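Local coordinates for protein putative dioxygenase (1H-3-hydroxy-4-oxoquinaldine 2,4-dioxygenase) (Mycobacteroides abscessus subsp. abscessus, PDB 6RA3) that cleaves the heterocyclic ring of the Pseudomonas quinolone signal with dioxygen, releasing N-octanoylanthranilate and carbon monoxide, at residues G98-L103 against R192-P197; G70-A75 against A106-A111. One frame throughout, in Å; residues are numbered along the deposited sequence.

In the fold
Both contacts use helix 99-109 of the alpha/beta hydrolase fold, contact 1 near its start and contact 2 at its end, with centres 11 Å apart. Contact 1 is buried and apolar: the indole of Trp100 packs on the turn joining helix 177-194 to helix 197-202. Contact 2 ties the last turn of helix 99-109 to the first turns of helix 71-84. It lies nearer the surface and includes a salt bridge between Asp72 and Arg108, whose main partner is Glu104 of its own helix, with the buried Ala75 beneath. The two sites also touch, for Ile71 CD1 lies 3.5 Å from Trp100 CB. Thus helix 99-109 is held by aromatic packing inside and by charge pairing toward solvent.

Contact 1 (G98-L103 against R192-P197); sequences GGWAAL and RTWGSP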
ATOM      1  N   GLY A  98       6.805 -21.239  10.717  1.00 36.02           N
ATOM      2  CA  GLY A  98       5.492 -20.801  11.168  1.00 36.47           C
ATOM      3  C   GLY A  98       4.620 -21.952  11.644  1.00 32.19           C
ATOM      4  O   GLY A  98       3.712 -21.743  12.467  1.00 30.25           O
ATOM      5  N   GLY A  99       4.905 -23.181  11.172  1.00 40.51           N
ATOM      6  CA  GLY A  99       4.204 -24.361  11.676  1.00 34.08           C
ATOM      7  C   GLY A  99       4.177 -24.441  13.186  1.00 35.03           C
ATOM      8  O   GLY A  99       3.197 -24.907  13.778  1.00 30.61           O
ATOM      9  N   TRP A 100       5.246 -23.974  13.842  1.00 28.94           N
ATOM     10  CA  TRP A 100       5.274 -24.067  15.289  1.00 26.58           C
ATOM     11  C   TRP A 100       4.175 -23.243  15.915  1.00 32.99           C
ATOM     12  O   TRP A 100       3.572 -23.670  16.902  1.00 28.69           O
ATOM     13  CB  TRP A 100       6.633 -23.628  15.848  1.00 35.54           C
ATOM     14  CG  TRP A 100       7.781 -24.481  15.477  1.00 36.24           C
ATOM     15  CD1 TRP A 100       8.653 -24.282  14.447  1.00 36.10           C
ATOM     16  CD2 TRP A 100       8.221 -25.673  16.154  1.00 39.65           C
ATOM     17  NE1 TRP A 100       9.608 -25.279  14.435  1.00 36.41           N
ATOM     18  CE2 TRP A 100       9.357 -26.151  15.462  1.00 39.95           C
ATOM     19  CE3 TRP A 100       7.764 -26.381  17.273  1.00 39.73           C
ATOM     20  CZ2 TRP A 100      10.051 -27.308  15.856  1.00 41.69           C
ATOM     21  CZ3 TRP A 100       8.469 -27.535  17.663  1.00 38.79           C
ATOM     22  CH2 TRP A 100       9.588 -27.974  16.945  1.00 35.66           C
ATOM     23  N   ALA A 101       3.936 -22.022  15.393  1.00 32.46           N
ATOM     24  CA  ALA A 101       2.857 -21.192  15.913  1.00 36.30           C
ATOM     25  C   ALA A 101       1.501 -21.778  15.559  1.00 28.49           C
ATOM     26  O   ALA A 101       0.575 -21.761  16.380  1.00 31.28           O
ATOM     27  CB  ALA A 101       2.985 -19.775  15.363  1.00 34.91           C
ATOM     28  N   ALA A 102       1.373 -22.295  14.338  1.00 30.37           N
ATOM     29  CA  ALA A 102       0.121 -22.946  13.929  1.00 38.36           C
ATOM     30  C   ALA A 102      -0.273 -24.067  14.893  1.00 42.64           C
ATOM     31  O   ALA A 102      -1.445 -24.194  15.265  1.00 35.69           O
ATOM     32  CB  ALA A 102       0.260 -23.493  12.506  1.00 39.56           C
ATOM     33  N   LEU A 103       0.699 -24.876  15.336  1.00 45.07           N
ATOM     34  CA  LEU A 103       0.378 -25.955  16.273  1.00 45.76           C
ATOM     35  C   LEU A 103       0.072 -25.410  17.664  1.00 42.30           C
ATOM     36  O   LEU A 103      -0.816 -25.916  18.360  1.00 40.91           O
ATOM     37  CB  LEU A 103       1.528 -26.958  16.299  1.00 42.10           C
ATOM     38  CG  LEU A 103       1.762 -27.562  14.910  1.00 47.47           C
ATOM     39  CD1 LEU A 103       3.067 -28.311  14.807  1.00 46.10           C
ATOM     40  CD2 LEU A 103       0.600 -28.494  14.576  1.00 52.12           C
ATOM     41  N   ARG A 192      14.935 -27.565  20.726  1.00 43.26           N
ATOM     42  CA  ARG A 192      15.485 -27.974  22.019  1.00 43.97           C
ATOM     43  C   ARG A 192      14.393 -28.293  23.028  1.00 41.52           C
ATOM     44  O   ARG A 192      14.597 -29.121  23.919  1.00 44.72           O
ATOM     45  CB  ARG A 192      16.378 -26.878  22.614  1.00 37.74           C
ATOM     46  CG  ARG A 192      17.674 -26.631  21.890  1.00 45.47           C
ATOM     47  CD  ARG A 192      18.622 -25.804  22.753  1.00 46.04           C
ATOM     48  NE  ARG A 192      17.935 -25.024  23.780  1.00 48.18           N
ATOM     49  CZ  ARG A 192      17.646 -23.726  23.694  1.00 51.80           C
ATOM     50  NH1 ARG A 192      17.979 -23.024  22.616  1.00 45.48           N
ATOM     51  NH2 ARG A 192      17.022 -23.130  24.704  1.00 55.19           N
ATOM     52  N   THR A 193      13.255 -27.614  22.940  1.00 40.83           N
ATOM     53  CA  THR A 193      12.171 -27.812  23.896  1.00 44.02           C
ATOM     54  C   THR A 193      11.408 -29.099  23.606  1.00 44.77           C
ATOM     55  O   THR A 193      11.213 -29.936  24.496  1.00 40.94           O
ATOM     56  CB  THR A 193      11.220 -26.616  23.831  1.00 42.26           C
ATOM     57  OG1 THR A 193      11.972 -25.418  24.016  1.00 48.21           O
ATOM     58  CG2 THR A 193      10.086 -26.723  24.891  1.00 42.16           C
ATOM     59  N   TRP A 194      10.975 -29.256  22.359  1.00 43.07           N
ATOM     60  CA  TRP A 194      10.045 -30.302  21.952  1.00 45.57           C
ATOM     61  C   TRP A 194      10.739 -31.517  21.377  1.00 43.35           C
ATOM     62  O   TRP A 194      10.127 -32.590  21.332  1.00 49.21           O
ATOM     63  CB  TRP A 194       9.069 -29.756  20.890  1.00 44.11           C
ATOM     64  CG  TRP A 194       8.174 -28.745  21.439  1.00 35.92           C
ATOM     65  CD1 TRP A 194       8.241 -27.401  21.234  1.00 38.87           C
ATOM     66  CD2 TRP A 194       7.078 -28.970  22.323  1.00 38.08           C
ATOM     67  NE1 TRP A 194       7.254 -26.775  21.936  1.00 42.58           N
ATOM     68  CE2 TRP A 194       6.515 -27.712  22.610  1.00 41.88           C
ATOM     69  CE3 TRP A 194       6.497 -30.118  22.883  1.00 38.99           C
ATOM     70  CZ2 TRP A 194       5.394 -27.557  23.443  1.00 34.00           C
ATOM     71  CZ3 TRP A 194       5.385 -29.961  23.722  1.00 40.69           C
ATOM     72  CH2 TRP A 194       4.846 -28.688  23.987  1.00 38.03           C
ATOM     73  N   GLY A 195      11.988 -31.363  20.940  1.00 43.83           N
ATOM     74  CA  GLY A 195      12.721 -32.388  20.226  1.00 40.11           C
ATOM     75  C   GLY A 195      12.490 -32.282  18.742  1.00 46.43           C
ATOM     76  O   GLY A 195      13.434 -32.133  17.954  1.00 36.92           O
ATOM     77  N   SER A 196      11.220 -32.345  18.351  1.00 46.66           N
ATOM     78  CA  SER A 196      10.845 -32.235  16.949  1.00 48.64           C
ATOM     79  C   SER A 196       9.382 -31.815  16.878  1.00 44.12           C
ATOM     80  O   SER A 196       8.653 -31.904  17.877  1.00 37.86           O
ATOM     81  CB  SER A 196      11.064 -33.561  16.199  1.00 52.22           C
ATOM     82  OG  SER A 196       9.985 -34.456  16.429  1.00 53.81           O
ATOM     83  N   PRO A 197       8.926 -31.346  15.714  1.00 41.90           N
ATOM     84  CA  PRO A 197       7.499 -30.979  15.580  1.00 47.45           C
ATOM     85  C   PRO A 197       6.547 -32.164  15.756  1.00 46.82           C
ATOM     86  O   PRO A 197       5.424 -31.992  16.256  1.00 41.44           O
ATOM     87  CB  PRO A 197       7.419 -30.403  14.159  1.00 48.78           C
ATOM     88  CG  PRO A 197       8.836 -30.268  13.667  1.00 49.24           C
ATOM     89  CD  PRO A 197       9.649 -31.260  14.434  1.00 46.48           C
TER
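The indole of Trp100 reaches from the first turn of helix 99-109 to Trp194 and Pro197, and its six-membered ring does almost all the touching. Between the two tryptophans the planes are 29° from parallel, but the rings are slid so far apart that they hardly overlap: the centroid of the six-membered ring of Trp100 is 5.7 Å from that of the five-membered ring of Trp194. The nearest atoms are Trp100 CZ3 and Trp194 CD1, 3.6 Å apart, and Trp194 CB adds to the contact. With CG anti to the carbonyl carbon (chi1 -67°), Trp194 turns its pyrrole side to its partner, while its ring also takes part in a cation-pi interaction with Arg200.

Pro197 supplies the second apolar contact. Its CG is 3.9 Å from Trp100 CZ2, and its CB sits above one face of the indole near the rim. Trp100 CH2 meets the backbone as well, at 3.7 Å from Pro197 N. The broad indole can thus span both the helix end at Trp194 and the Ser196-Pro197 backbone.

Strand 90-95, the turn after it and helix 99-109 occupy the place of the nucleophile elbow in alpha/beta hydrolases. His97, assigned to substrate binding, lies in that turn, and its ring meets Trp100 almost parallel; Tyr191 packs edge-to-face against the same indole. The contact therefore joins the turn carrying His97 and the start of helix 99-109 to the helices inserted between strands 116-120 and 209-214.

Backbone shape explains the remaining residue types. Gly195 ends helix 177-194 with a positive phi (89°), which glycine adopts readily. Ser196 then N-caps helix 197-202, its OG making a weak hydrogen bond to Arg199 N, and Pro197 fits the first helical position, where no amide hydrogen is needed.

Contact 2 (G70-A75 against A106-A111); sequences GIDEMA and ADRLGA
The guanidinium of Arg108 has the methyl group of Ala75 over one face and the carboxylate of Asp72 at its edge. Ala75 CB lies 4.4 Å from Arg108 CZ; so small a side chain lets the flat cation settle close to helix 71-84. At the edge, Asp72 OD1 stands near the guanidinium plane and forms a salt bridge with Arg108 NH2 at 3.2 Å. The two side chains meet at about a right angle. Of the carboxylate oxygens only OD1 comes near NH2, and with the planes 38° apart the groups do not form a flat two-pronged pair.

Arginine suits this place because its chain is long enough to span the two helices. It is extended from CG to NE (chi3 179°), which carries the charged end across to Asp72. The main partner of the guanidinium is nevertheless Glu104, one turn earlier in its own helix, whose OE2 forms a salt bridge with Arg108 NE; Asp72 adds a second, longer charge pairing at the edge. Two acidic groups thus hold the guanidinium, which probably limits its rotation. Asp72 belongs to the first turn of helix 71-84 and Arg108 to the last turn of helix 99-109; each charge probably also interacts well with its helix dipole.

Beside the bridge, Gly70 occupies the N-cap of helix 71-84. Its N donates a nearly straight hydrogen bond of 3.0 Å to Glu73 OE1, the glutamate's half of a capping box. Gly110, with positive phi, takes the chain out of helix 99-109.

Farther along, Arg108 packs on Ala76 and Ile79 of helix 71-84, while Ala75 also touches Glu104 and Ile105. Helices 71-84 and 99-109 thus lie as neighbours, linked in sequence through strand 90-95 of the central sheet.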
ATOM      1  N   GLY A  70       8.565 -14.664  20.463  1.00 30.43           N
ATOM      2  CA  GLY A  70       8.664 -15.939  19.761  1.00 33.79           C
ATOM      3  C   GLY A  70       7.300 -16.557  19.544  1.00 34.90           C
ATOM      4  O   GLY A  70       6.317 -15.849  19.276  1.00 27.79           O
ATOM      5  N   ILE A  71       7.224 -17.884  19.690  1.00 33.63           N
ATOM      6  CA  ILE A  71       6.050 -18.615  19.203  1.00 40.29           C
ATOM      7  C   ILE A  71       4.807 -18.293  20.033  1.00 35.79           C
ATOM      8  O   ILE A  71       3.707 -18.143  19.481  1.00 36.24           O
ATOM      9  CB  ILE A  71       6.370 -20.124  19.143  1.00 38.36           C
ATOM     10  CG1 ILE A  71       7.434 -20.353  18.068  1.00 35.73           C
ATOM     11  CG2 ILE A  71       5.160 -20.934  18.770  1.00 38.97           C
ATOM     12  CD1 ILE A  71       8.210 -21.645  18.218  1.00 35.84           C
ATOM     13  N   ASP A  72       4.947 -18.154  21.357  1.00 30.31           N
ATOM     14  CA  ASP A  72       3.797 -17.772  22.180  1.00 40.50           C
ATOM     15  C   ASP A  72       3.132 -16.484  21.683  1.00 42.19           C
ATOM     16  O   ASP A  72       1.892 -16.379  21.666  1.00 32.16           O
ATOM     17  CB  ASP A  72       4.221 -17.608  23.640  1.00 54.05           C
ATOM     18  CG  ASP A  72       4.518 -18.943  24.316  1.00 64.57           C
ATOM     19  OD1 ASP A  72       3.980 -19.973  23.845  1.00 59.07           O
ATOM     20  OD2 ASP A  72       5.283 -18.959  25.309  1.00 82.33           O
ATOM     21  N   GLU A  73       3.947 -15.488  21.294  1.00 36.54           N
ATOM     22  CA  GLU A  73       3.427 -14.211  20.807  1.00 41.11           C
ATOM     23  C   GLU A  73       2.828 -14.356  19.405  1.00 32.27           C
ATOM     24  O   GLU A  73       1.800 -13.753  19.099  1.00 33.54           O
ATOM     25  CB  GLU A  73       4.542 -13.154  20.808  1.00 34.33           C
ATOM     26  CG  GLU A  73       4.896 -12.606  22.171  1.00 39.14           C
ATOM     27  CD  GLU A  73       5.563 -13.643  23.078  1.00 42.89           C
ATOM     28  OE1 GLU A  73       6.379 -14.447  22.567  1.00 28.81           O
ATOM     29  OE2 GLU A  73       5.250 -13.665  24.295  1.00 48.65           O
ATOM     30  N   MET A  74       3.466 -15.129  18.538  1.00 27.54           N
ATOM     31  CA  MET A  74       2.935 -15.314  17.192  1.00 37.59           C
ATOM     32  C   MET A  74       1.527 -15.909  17.242  1.00 38.79           C
ATOM     33  O   MET A  74       0.630 -15.474  16.510  1.00 31.36           O
ATOM     34  CB  MET A  74       3.897 -16.189  16.391  1.00 35.37           C
ATOM     35  CG  MET A  74       5.191 -15.465  15.994  1.00 33.59           C
ATOM     36  SD  MET A  74       6.587 -16.582  15.758  1.00 43.64           S
ATOM     37  CE  MET A  74       6.635 -16.738  13.992  1.00 36.96           C
ATOM     38  N   ALA A  75       1.301 -16.838  18.167  1.00 34.28           N
ATOM     39  CA  ALA A  75       0.007 -17.470  18.371  1.00 37.61           C
ATOM     40  C   ALA A  75      -0.978 -16.572  19.105  1.00 39.63           C
ATOM     41  O   ALA A  75      -2.171 -16.545  18.771  1.00 35.38           O
ATOM     42  CB  ALA A  75       0.197 -18.766  19.157  1.00 42.49           C
ATOM     43  N   ALA A 106      -3.428 -24.283  17.348  1.00 41.62           N
ATOM     44  CA  ALA A 106      -4.345 -25.425  17.386  1.00 44.76           C
ATOM     45  C   ALA A 106      -4.523 -25.932  18.808  1.00 43.80           C
ATOM     46  O   ALA A 106      -5.638 -26.278  19.215  1.00 38.36           O
ATOM     47  CB  ALA A 106      -3.845 -26.546  16.492  1.00 41.05           C
ATOM     48  N   ASP A 107      -3.440 -25.950  19.592  1.00 45.42           N
ATOM     49  CA  ASP A 107      -3.515 -26.477  20.951  1.00 38.08           C
ATOM     50  C   ASP A 107      -4.314 -25.555  21.856  1.00 46.50           C
ATOM     51  O   ASP A 107      -5.022 -26.018  22.762  1.00 47.59           O
ATOM     52  CB  ASP A 107      -2.109 -26.672  21.509  1.00 48.82           C
ATOM     53  CG  ASP A 107      -2.102 -27.435  22.820  1.00 55.23           C
ATOM     54  OD1 ASP A 107      -3.083 -28.162  23.095  1.00 56.87           O
ATOM     55  OD2 ASP A 107      -1.112 -27.290  23.578  1.00 53.70           O
ATOM     56  N   ARG A 108      -4.217 -24.243  21.637  1.00 40.28           N
ATOM     57  CA  ARG A 108      -4.884 -23.324  22.549  1.00 37.09           C
ATOM     58  C   ARG A 108      -6.392 -23.311  22.360  1.00 35.32           C
ATOM     59  O   ARG A 108      -7.131 -23.080  23.324  1.00 40.14           O
ATOM     60  CB  ARG A 108      -4.318 -21.919  22.365  1.00 42.50           C
ATOM     61  CG  ARG A 108      -2.871 -21.791  22.794  1.00 44.80           C
ATOM     62  CD  ARG A 108      -2.397 -20.361  22.705  1.00 41.73           C
ATOM     63  NE  ARG A 108      -1.011 -20.266  23.154  1.00 46.30           N
ATOM     64  CZ  ARG A 108      -0.416 -19.135  23.499  1.00 48.03           C
ATOM     65  NH1 ARG A 108      -1.090 -18.002  23.438  1.00 43.79           N
ATOM     66  NH2 ARG A 108       0.848 -19.146  23.897  1.00 55.57           N
ATOM     67  N   LEU A 109      -6.870 -23.512  21.139  1.00 43.56           N
ATOM     68  CA  LEU A 109      -8.271 -23.244  20.825  1.00 45.15           C
ATOM     69  C   LEU A 109      -9.126 -24.498  20.709  1.00 45.86           C
ATOM     70  O   LEU A 109     -10.357 -24.405  20.827  1.00 42.30           O
ATOM     71  CB  LEU A 109      -8.373 -22.465  19.512  1.00 43.27           C
ATOM     72  CG  LEU A 109      -7.730 -21.085  19.521  1.00 37.44           C
ATOM     73  CD1 LEU A 109      -7.732 -20.510  18.116  1.00 41.42           C
ATOM     74  CD2 LEU A 109      -8.421 -20.173  20.506  1.00 43.29           C
ATOM     75  N   GLY A 110      -8.507 -25.644  20.452  1.00 47.31           N
ATOM     76  CA  GLY A 110      -9.215 -26.899  20.357  1.00 49.25           C
ATOM     77  C   GLY A 110      -9.593 -27.205  18.925  1.00 51.43           C
ATOM     78  O   GLY A 110      -9.483 -26.368  18.019  1.00 40.94           O
ATOM     79  N   ALA A 111     -10.065 -28.443  18.733  1.00 53.05           N
ATOM     80  CA  ALA A 111     -10.296 -29.008  17.408  1.00 50.08           C
ATOM     81  C   ALA A 111     -11.631 -28.598  16.800  1.00 43.14           C
ATOM     82  O   ALA A 111     -11.828 -28.813  15.599  1.00 46.36           O
ATOM     83  CB  ALA A 111     -10.215 -30.536  17.471  1.00 52.61           C
TER